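Local coordinates for protein 6-phosphofructokinase isozyme 2 (Escherichia coli, PDB 3UMO) that catalyses the ATP-dependent phosphorylation of fructose 6-phosphate to fructose 1,6-bisphosphate, the first committed step of glycolysis, as a magnesium-dependent homodimer of the ribokinase-like PfkB family, at residues 12-17 and 34-39; 17-22 and 95-100. All blocks are in the same frame, centred on the assembly; numbering follows the deposited sequence. Where two conformers were deposited one is given.

Contact 1: 12-17 and 34-39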
ATOM      1  N   SER A  12     -24.726 -10.449  -7.543  1.00 23.91           N
ATOM      2  CA  SER A  12     -23.439 -10.906  -8.038  1.00 26.41           C
ATOM      3  C   SER A  12     -23.085 -12.282  -7.508  1.00 22.75           C
ATOM      4  O   SER A  12     -23.610 -12.720  -6.480  1.00 25.57           O
ATOM      5  CB  SER A  12     -22.331  -9.903  -7.694  1.00 29.81           C
ATOM      6  OG  SER A  12     -22.223  -9.712  -6.298  1.00 26.96           O
ATOM      7  N   LEU A  13     -22.205 -12.965  -8.234  1.00 22.26           N
ATOM      8  CA  LEU A  13     -21.580 -14.180  -7.736  1.00 23.57           C
ATOM      9  C   LEU A  13     -20.167 -13.788  -7.343  1.00 25.97           C
ATOM     10  O   LEU A  13     -19.305 -13.600  -8.203  1.00 28.07           O
ATOM     11  CB  LEU A  13     -21.535 -15.270  -8.810  1.00 26.16           C
ATOM     12  CG  LEU A  13     -20.886 -16.582  -8.354  1.00 26.02           C
ATOM     13  CD1 LEU A  13     -21.782 -17.267  -7.338  1.00 26.61           C
ATOM     14  CD2 LEU A  13     -20.620 -17.502  -9.541  1.00 26.32           C
ATOM     15  N   ASP A  14     -19.929 -13.640  -6.048  1.00 23.46           N
ATOM     16  CA  ASP A  14     -18.654 -13.108  -5.590  1.00 24.02           C
ATOM     17  C   ASP A  14     -17.612 -14.203  -5.420  1.00 25.94           C
ATOM     18  O   ASP A  14     -17.926 -15.324  -5.015  1.00 29.01           O
ATOM     19  CB  ASP A  14     -18.827 -12.315  -4.288  1.00 24.67           C
ATOM     20  CG  ASP A  14     -19.686 -11.079  -4.471  1.00 32.05           C
ATOM     21  OD1 ASP A  14     -19.812 -10.608  -5.622  1.00 29.53           O
ATOM     22  OD2 ASP A  14     -20.230 -10.577  -3.466  1.00 30.21           O
ATOM     23  N   SER A  15     -16.372 -13.870  -5.753  1.00 22.39           N
ATOM     24  CA  SER A  15     -15.255 -14.782  -5.560  1.00 23.36           C
ATOM     25  C   SER A  15     -14.449 -14.309  -4.367  1.00 21.86           C
ATOM     26  O   SER A  15     -14.075 -13.143  -4.298  1.00 22.46           O
ATOM     27  CB  SER A  15     -14.349 -14.803  -6.793  1.00 30.39           C
ATOM     28  OG  SER A  15     -14.976 -15.432  -7.892  1.00 35.50           O
ATOM     29  N   ALA A  16     -14.188 -15.207  -3.424  1.00 19.54           N
ATOM     30  CA  ALA A  16     -13.292 -14.890  -2.319  1.00 21.36           C
ATOM     31  C   ALA A  16     -12.009 -15.686  -2.506  1.00 23.53           C
ATOM     32  O   ALA A  16     -12.032 -16.919  -2.578  1.00 24.16           O
ATOM     33  CB  ALA A  16     -13.932 -15.228  -0.982  1.00 23.49           C
ATOM     34  N   THR A  17     -10.890 -14.978  -2.595  1.00 19.39           N
ATOM     35  CA  THR A  17      -9.611 -15.634  -2.817  1.00 20.77           C
ATOM     36  C   THR A  17      -8.552 -15.161  -1.827  1.00 21.22           C
ATOM     37  O   THR A  17      -8.740 -14.154  -1.127  1.00 21.33           O
ATOM     38  CB  THR A  17      -9.114 -15.410  -4.260  1.00 24.37           C
ATOM     39  OG1 THR A  17      -7.924 -16.174  -4.478  1.00 24.53           O
ATOM     40  CG2 THR A  17      -8.826 -13.932  -4.513  1.00 21.02           C
ATOM     41  N   VAL A  34     -13.510 -19.207  -3.479  1.00 22.73           N
ATOM     42  CA  VAL A  34     -14.745 -19.706  -2.895  1.00 26.17           C
ATOM     43  C   VAL A  34     -15.849 -18.764  -3.347  1.00 26.41           C
ATOM     44  O   VAL A  34     -15.729 -17.550  -3.186  1.00 23.14           O
ATOM     45  CB  VAL A  34     -14.685 -19.729  -1.354  1.00 27.28           C
ATOM     46  CG1 VAL A  34     -16.065 -20.033  -0.773  1.00 34.45           C
ATOM     47  CG2 VAL A  34     -13.664 -20.756  -0.881  1.00 37.12           C
ATOM     48  N   PHE A  35     -16.913 -19.308  -3.927  1.00 24.74           N
ATOM     49  CA  PHE A  35     -17.991 -18.459  -4.426  1.00 21.42           C
ATOM     50  C   PHE A  35     -19.053 -18.224  -3.366  1.00 26.82           C
ATOM     51  O   PHE A  35     -19.365 -19.111  -2.572  1.00 27.39           O
ATOM     52  CB  PHE A  35     -18.619 -19.052  -5.690  1.00 22.09           C
ATOM     53  CG  PHE A  35     -17.639 -19.234  -6.812  1.00 29.78           C
ATOM     54  CD1 PHE A  35     -17.115 -18.137  -7.469  1.00 24.58           C
ATOM     55  CD2 PHE A  35     -17.226 -20.503  -7.200  1.00 36.85           C
ATOM     56  CE1 PHE A  35     -16.202 -18.288  -8.503  1.00 30.20           C
ATOM     57  CE2 PHE A  35     -16.308 -20.665  -8.232  1.00 40.07           C
ATOM     58  CZ  PHE A  35     -15.797 -19.552  -8.885  1.00 31.65           C
ATOM     59  N   GLU A  36     -19.595 -17.013  -3.348  1.00 23.14           N
ATOM     60  CA  GLU A  36     -20.647 -16.678  -2.395  1.00 27.21           C
ATOM     61  C   GLU A  36     -21.651 -15.732  -3.044  1.00 20.15           C
ATOM     62  O   GLU A  36     -21.310 -14.997  -3.978  1.00 24.53           O
ATOM     63  CB  GLU A  36     -20.056 -16.044  -1.131  1.00 33.47           C
ATOM     64  CG  GLU A  36     -19.643 -14.592  -1.297  1.00 44.08           C
ATOM     65  CD  GLU A  36     -18.645 -14.141  -0.244  1.00 58.82           C
ATOM     66  OE1 GLU A  36     -18.097 -15.004   0.477  1.00 57.64           O
ATOM     67  OE2 GLU A  36     -18.403 -12.918  -0.146  1.00 65.17           O
ATOM     68  N   PRO A  37     -22.902 -15.761  -2.558  1.00 26.59           N
ATOM     69  CA  PRO A  37     -23.922 -14.843  -3.072  1.00 26.72           C
ATOM     70  C   PRO A  37     -23.592 -13.396  -2.738  1.00 25.93           C
ATOM     71  O   PRO A  37     -23.131 -13.089  -1.638  1.00 31.19           O
ATOM     72  CB  PRO A  37     -25.189 -15.279  -2.328  1.00 27.12           C
ATOM     73  CG  PRO A  37     -24.939 -16.705  -1.953  1.00 31.01           C
ATOM     74  CD  PRO A  37     -23.476 -16.750  -1.626  1.00 25.83           C
ATOM     75  N   GLY A  38     -23.819 -12.509  -3.695  1.00 27.28           N
ATOM     76  CA  GLY A  38     -23.567 -11.101  -3.474  1.00 26.51           C
ATOM     77  C   GLY A  38     -24.780 -10.284  -3.848  1.00 23.33           C
ATOM     78  O   GLY A  38     -25.615 -10.728  -4.636  1.00 23.08           O
ATOM     79  N   GLY A  39     -24.884  -9.090  -3.278  1.00 20.27           N
ATOM     80  CA  GLY A  39     -25.989  -8.208  -3.599  1.00 23.57           C
ATOM     81  C   GLY A  39     -26.747  -7.817  -2.353  1.00 23.18           C
ATOM     82  O   GLY A  39     -26.886  -8.622  -1.428  1.00 23.51           O
TER
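The antiparallel strand pair at the base of the lid sheet, where it reaches the sugar-phosphate site, brings Ser12, Asp14 and Ala16 into register with Gly38, Glu36 and Val34. All three are hydrogen-bonded pairs, and the segment axes run at 141°. At the site end the pairing is uneven: Gly38 N gives a short but bent bond to Ser12 O (2.8 Å, N-H...O 137°), while Ser12 N reaches Gly38 O at 3.1 Å from well above the carbonyl plane. The central and outer pairs are more regular, as in Ala16 N to Val34 O at 2.8 Å.

On the face of Ser12 and Asp14, the serine hydroxyl gives a hydrogen bond to Asp14 OD1 (2.7 Å), on its syn side but well out of the carboxylate plane; the same oxygen is also held by Asn92 N. Asp14 OD2 then lies 3.4 Å from Gly38 CA, a closeness possible because glycine has no side chain there. Ser12, Asp14 and Gly39 belong to the substrate-binding set of this PfkB-family kinase, and Gly39 is the N-cap of helix 40-50. Beside them, Asp14 OD2 and Glu36 OE2 approach to 4.5 Å, two like charges, and Glu36 OE1 has a weak bond to Thr292.

The other face carries Leu13, Ser15 and Phe35. With CG opposite its carbonyl carbon (chi1 -59°), the Phe35 ring is directed toward Ser15, whose OG stands 3.2 Å from CE1. Leu13 CD1 packs on Phe35 CB at 4.0 Å. Trp88 of the second subunit meets the same phenylalanine ring and also packs on Leu13.

Contact 2: 17-22 and 95-100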
ATOM      1  N   THR A  17     -10.890 -14.978  -2.595  1.00 19.39           N
ATOM      2  CA  THR A  17      -9.611 -15.634  -2.817  1.00 20.77           C
ATOM      3  C   THR A  17      -8.552 -15.161  -1.827  1.00 21.22           C
ATOM      4  O   THR A  17      -8.740 -14.154  -1.127  1.00 21.33           O
ATOM      5  CB  THR A  17      -9.114 -15.410  -4.260  1.00 24.37           C
ATOM      6  OG1 THR A  17      -7.924 -16.174  -4.478  1.00 24.53           O
ATOM      7  CG2 THR A  17      -8.826 -13.932  -4.513  1.00 21.02           C
ATOM      8  N   ILE A  18      -7.441 -15.891  -1.780  1.00 18.28           N
ATOM      9  CA  ILE A  18      -6.361 -15.620  -0.842  1.00 18.35           C
ATOM     10  C   ILE A  18      -5.047 -15.465  -1.604  1.00 17.20           C
ATOM     11  O   ILE A  18      -4.794 -16.187  -2.572  1.00 20.93           O
ATOM     12  CB  ILE A  18      -6.232 -16.774   0.183  1.00 21.34           C
ATOM     13  CG1 ILE A  18      -7.524 -16.910   0.997  1.00 24.21           C
ATOM     14  CG2 ILE A  18      -5.069 -16.544   1.115  1.00 25.94           C
ATOM     15  CD1 ILE A  18      -7.607 -18.211   1.800  1.00 27.38           C
ATOM     16  N   THR A  19      -4.218 -14.518  -1.172  1.00 22.21           N
ATOM     17  CA  THR A  19      -2.889 -14.338  -1.758  1.00 28.50           C
ATOM     18  C   THR A  19      -1.914 -13.935  -0.638  1.00 26.25           C
ATOM     19  O   THR A  19      -2.330 -13.356   0.363  1.00 19.93           O
ATOM     20  CB  THR A  19      -2.937 -13.312  -2.931  1.00 21.61           C
ATOM     21  OG1 THR A  19      -1.770 -13.450  -3.758  1.00 25.19           O
ATOM     22  CG2 THR A  19      -3.043 -11.887  -2.409  1.00 23.02           C
ATOM     23  N   PRO A  20      -0.622 -14.280  -0.770  1.00 20.92           N
ATOM     24  CA  PRO A  20       0.283 -14.014   0.362  1.00 21.25           C
ATOM     25  C   PRO A  20       0.591 -12.538   0.587  1.00 23.08           C
ATOM     26  O   PRO A  20       0.647 -12.093   1.734  1.00 23.39           O
ATOM     27  CB  PRO A  20       1.569 -14.754  -0.036  1.00 27.26           C
ATOM     28  CG  PRO A  20       1.125 -15.791  -1.010  1.00 33.13           C
ATOM     29  CD  PRO A  20       0.003 -15.153  -1.778  1.00 26.47           C
ATOM     30  N   GLN A  21       0.796 -11.788  -0.486  1.00 20.84           N
ATOM     31  CA  GLN A  21       1.175 -10.387  -0.362  1.00 24.65           C
ATOM     32  C   GLN A  21       0.397  -9.564  -1.376  1.00 20.37           C
ATOM     33  O   GLN A  21      -0.134 -10.102  -2.351  1.00 22.96           O
ATOM     34  CB  GLN A  21       2.685 -10.216  -0.598  1.00 24.13           C
ATOM     35  CG  GLN A  21       3.589 -11.051   0.316  1.00 25.91           C
ATOM     36  CD  GLN A  21       3.866 -10.382   1.650  1.00 26.85           C
ATOM     37  OE1 GLN A  21       3.473  -9.236   1.877  1.00 32.22           O
ATOM     38  NE2 GLN A  21       4.547 -11.098   2.547  1.00 28.05           N
ATOM     39  N   ILE A  22       0.314  -8.258  -1.147  1.00 21.03           N
ATOM     40  CA  ILE A  22      -0.265  -7.385  -2.158  1.00 15.78           C
ATOM     41  C   ILE A  22       0.719  -6.292  -2.550  1.00 24.55           C
ATOM     42  O   ILE A  22       1.286  -5.592  -1.705  1.00 24.30           O
ATOM     43  CB  ILE A  22      -1.647  -6.811  -1.746  1.00 21.54           C
ATOM     44  CG1 ILE A  22      -2.238  -5.976  -2.893  1.00 21.89           C
ATOM     45  CG2 ILE A  22      -1.545  -6.004  -0.462  1.00 25.01           C
ATOM     46  CD1 ILE A  22      -3.734  -5.734  -2.751  1.00 23.31           C
ATOM     47  N   VAL A  95     -10.389 -10.177  -1.803  1.00 18.75           N
ATOM     48  CA  VAL A  95      -9.044 -10.732  -1.671  1.00 18.85           C
ATOM     49  C   VAL A  95      -8.524 -10.621  -0.245  1.00 20.90           C
ATOM     50  O   VAL A  95      -8.401  -9.520   0.297  1.00 20.97           O
ATOM     51  CB  VAL A  95      -8.041 -10.013  -2.597  1.00 20.58           C
ATOM     52  CG1 VAL A  95      -6.662 -10.675  -2.507  1.00 25.53           C
ATOM     53  CG2 VAL A  95      -8.542  -9.998  -4.025  1.00 19.28           C
ATOM     54  N   HIS A  96      -8.202 -11.758   0.363  1.00 19.89           N
ATOM     55  CA  HIS A  96      -7.556 -11.746   1.669  1.00 20.96           C
ATOM     56  C   HIS A  96      -6.041 -11.822   1.499  1.00 25.07           C
ATOM     57  O   HIS A  96      -5.537 -12.704   0.805  1.00 24.71           O
ATOM     58  CB  HIS A  96      -8.024 -12.920   2.514  1.00 24.17           C
ATOM     59  CG  HIS A  96      -7.411 -12.944   3.879  1.00 27.77           C
ATOM     60  ND1 HIS A  96      -7.944 -12.240   4.938  1.00 31.90           N
ATOM     61  CD2 HIS A  96      -6.296 -13.547   4.347  1.00 27.62           C
ATOM     62  CE1 HIS A  96      -7.190 -12.432   6.011  1.00 33.97           C
ATOM     63  NE2 HIS A  96      -6.182 -13.219   5.673  1.00 30.01           N
ATOM     64  N   VAL A  97      -5.316 -10.891   2.119  1.00 22.12           N
ATOM     65  CA  VAL A  97      -3.858 -10.905   2.076  1.00 24.28           C
ATOM     66  C   VAL A  97      -3.307 -11.543   3.353  1.00 23.13           C
ATOM     67  O   VAL A  97      -3.469 -11.007   4.452  1.00 23.36           O
ATOM     68  CB  VAL A  97      -3.277  -9.491   1.869  1.00 27.23           C
ATOM     69  CG1 VAL A  97      -1.775  -9.576   1.690  1.00 22.96           C
ATOM     70  CG2 VAL A  97      -3.921  -8.826   0.656  1.00 25.00           C
ATOM     71  N   GLU A  98      -2.648 -12.691   3.206  1.00 23.21           N
ATOM     72  CA  GLU A  98      -2.205 -13.461   4.367  0.54 26.22           C
ATOM     73  C   GLU A  98      -1.194 -12.724   5.246  1.00 26.75           C
ATOM     74  O   GLU A  98      -1.272 -12.801   6.472  1.00 29.77           O
ATOM     75  CB  GLU A  98      -1.640 -14.824   3.947  0.54 26.11           C
ATOM     76  CG  GLU A  98      -1.898 -15.949   4.958  0.54 40.74           C
ATOM     77  CD  GLU A  98      -3.260 -16.608   4.771  0.54 47.43           C
ATOM     78  OE1 GLU A  98      -4.275 -16.031   5.215  0.54 37.76           O
ATOM     79  OE2 GLU A  98      -3.314 -17.706   4.174  0.54 50.56           O
ATOM     80  N   ALA A  99      -0.265 -12.000   4.633  1.00 23.98           N
ATOM     81  CA  ALA A  99       0.803 -11.355   5.405  1.00 25.61           C
ATOM     82  C   ALA A  99       0.313 -10.245   6.347  1.00 24.74           C
ATOM     83  O   ALA A  99       0.891 -10.025   7.415  1.00 26.55           O
ATOM     84  CB  ALA A  99       1.883 -10.836   4.479  1.00 32.88           C
ATOM     85  N   SER A 100      -0.749  -9.556   5.954  1.00 26.14           N
ATOM     86  CA  SER A 100      -1.245  -8.417   6.726  1.00 30.49           C
ATOM     87  C   SER A 100      -2.578  -8.698   7.408  1.00 31.04           C
ATOM     88  O   SER A 100      -2.962  -8.002   8.351  1.00 33.94           O
ATOM     89  CB  SER A 100      -1.417  -7.218   5.798  1.00 31.28           C
ATOM     90  OG  SER A 100      -2.342  -7.530   4.778  1.00 28.15           O
TER
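Val97 of segment 95-100 packs into the bend of segment 17-22, where the chain leaves its strand at Pro20 and swings across toward Ile22. From CB its two methyls part. CG1, trans to the backbone N (chi1 -174°), runs to the turn and meets Pro20 O at 3.5 Å and Gln21 CA at 3.7 Å. CG2 goes to Ile22 instead, touching its CG2 at 3.9 Å, with the two side chains at about a right angle. Tyr104 of the same chain touches both residues, and Tyr104 of the second subunit packs on Ile22.

The backbones are joined by the alternating bonds of a parallel pair, their strand axes 29° apart. Thr17 O accepts His96 N, and His96 O accepts Thr19 N; the first is nearly straight. Thr19 O accepts Glu98 N (2.9 Å), and Ala99 N to Pro20 O carries the pairing beyond the regular strands.

On the Thr17 and Val95 face the methyls pack: Thr19 CG2 lies 3.8 Å from Val95 CG1. Both threonine hydroxyls turn elsewhere, bonding to the backbone carbonyls of Thr31 and Arg29. Gln21, bent at its second torsion (chi2 -85°), lays the face of its amide on the Ala99 methyl, CD, OE1 and NE2 all near Ala99 CB, NE2 at 3.3 Å; that nitrogen gives its hydrogen bond to Ala99 O of the third subunit. In the strand order 34-38, 12-19, 93-97, 103-107 this is the central, parallel pair of a four-stranded mixed sheet, the lid of PfkB-family sugar kinases, at the end of the sheet far from the centre of the chain.

From the N terminus, the chain leaves strand 4-7 of the large parallel sheet and enters strand 12-19, which serves both contacts and passes from one to the other at Thr17. It then turns at 20-22 and returns through strand 27-29, so that strand 34-38 closes the shorter loop in contact 1. After helices 40-50 and 63-75 and strands 55-61 and 80-84 of the main domain, strand 93-97 closes the longer loop in contact 2. The segments alternate along the sequence, so the two closures cross. In the sheet, strand 12-19 lies between 34-38, antiparallel to it, and 93-97, parallel to it, with the contact centres about 17 Å apart, and both contacts touch the second subunit.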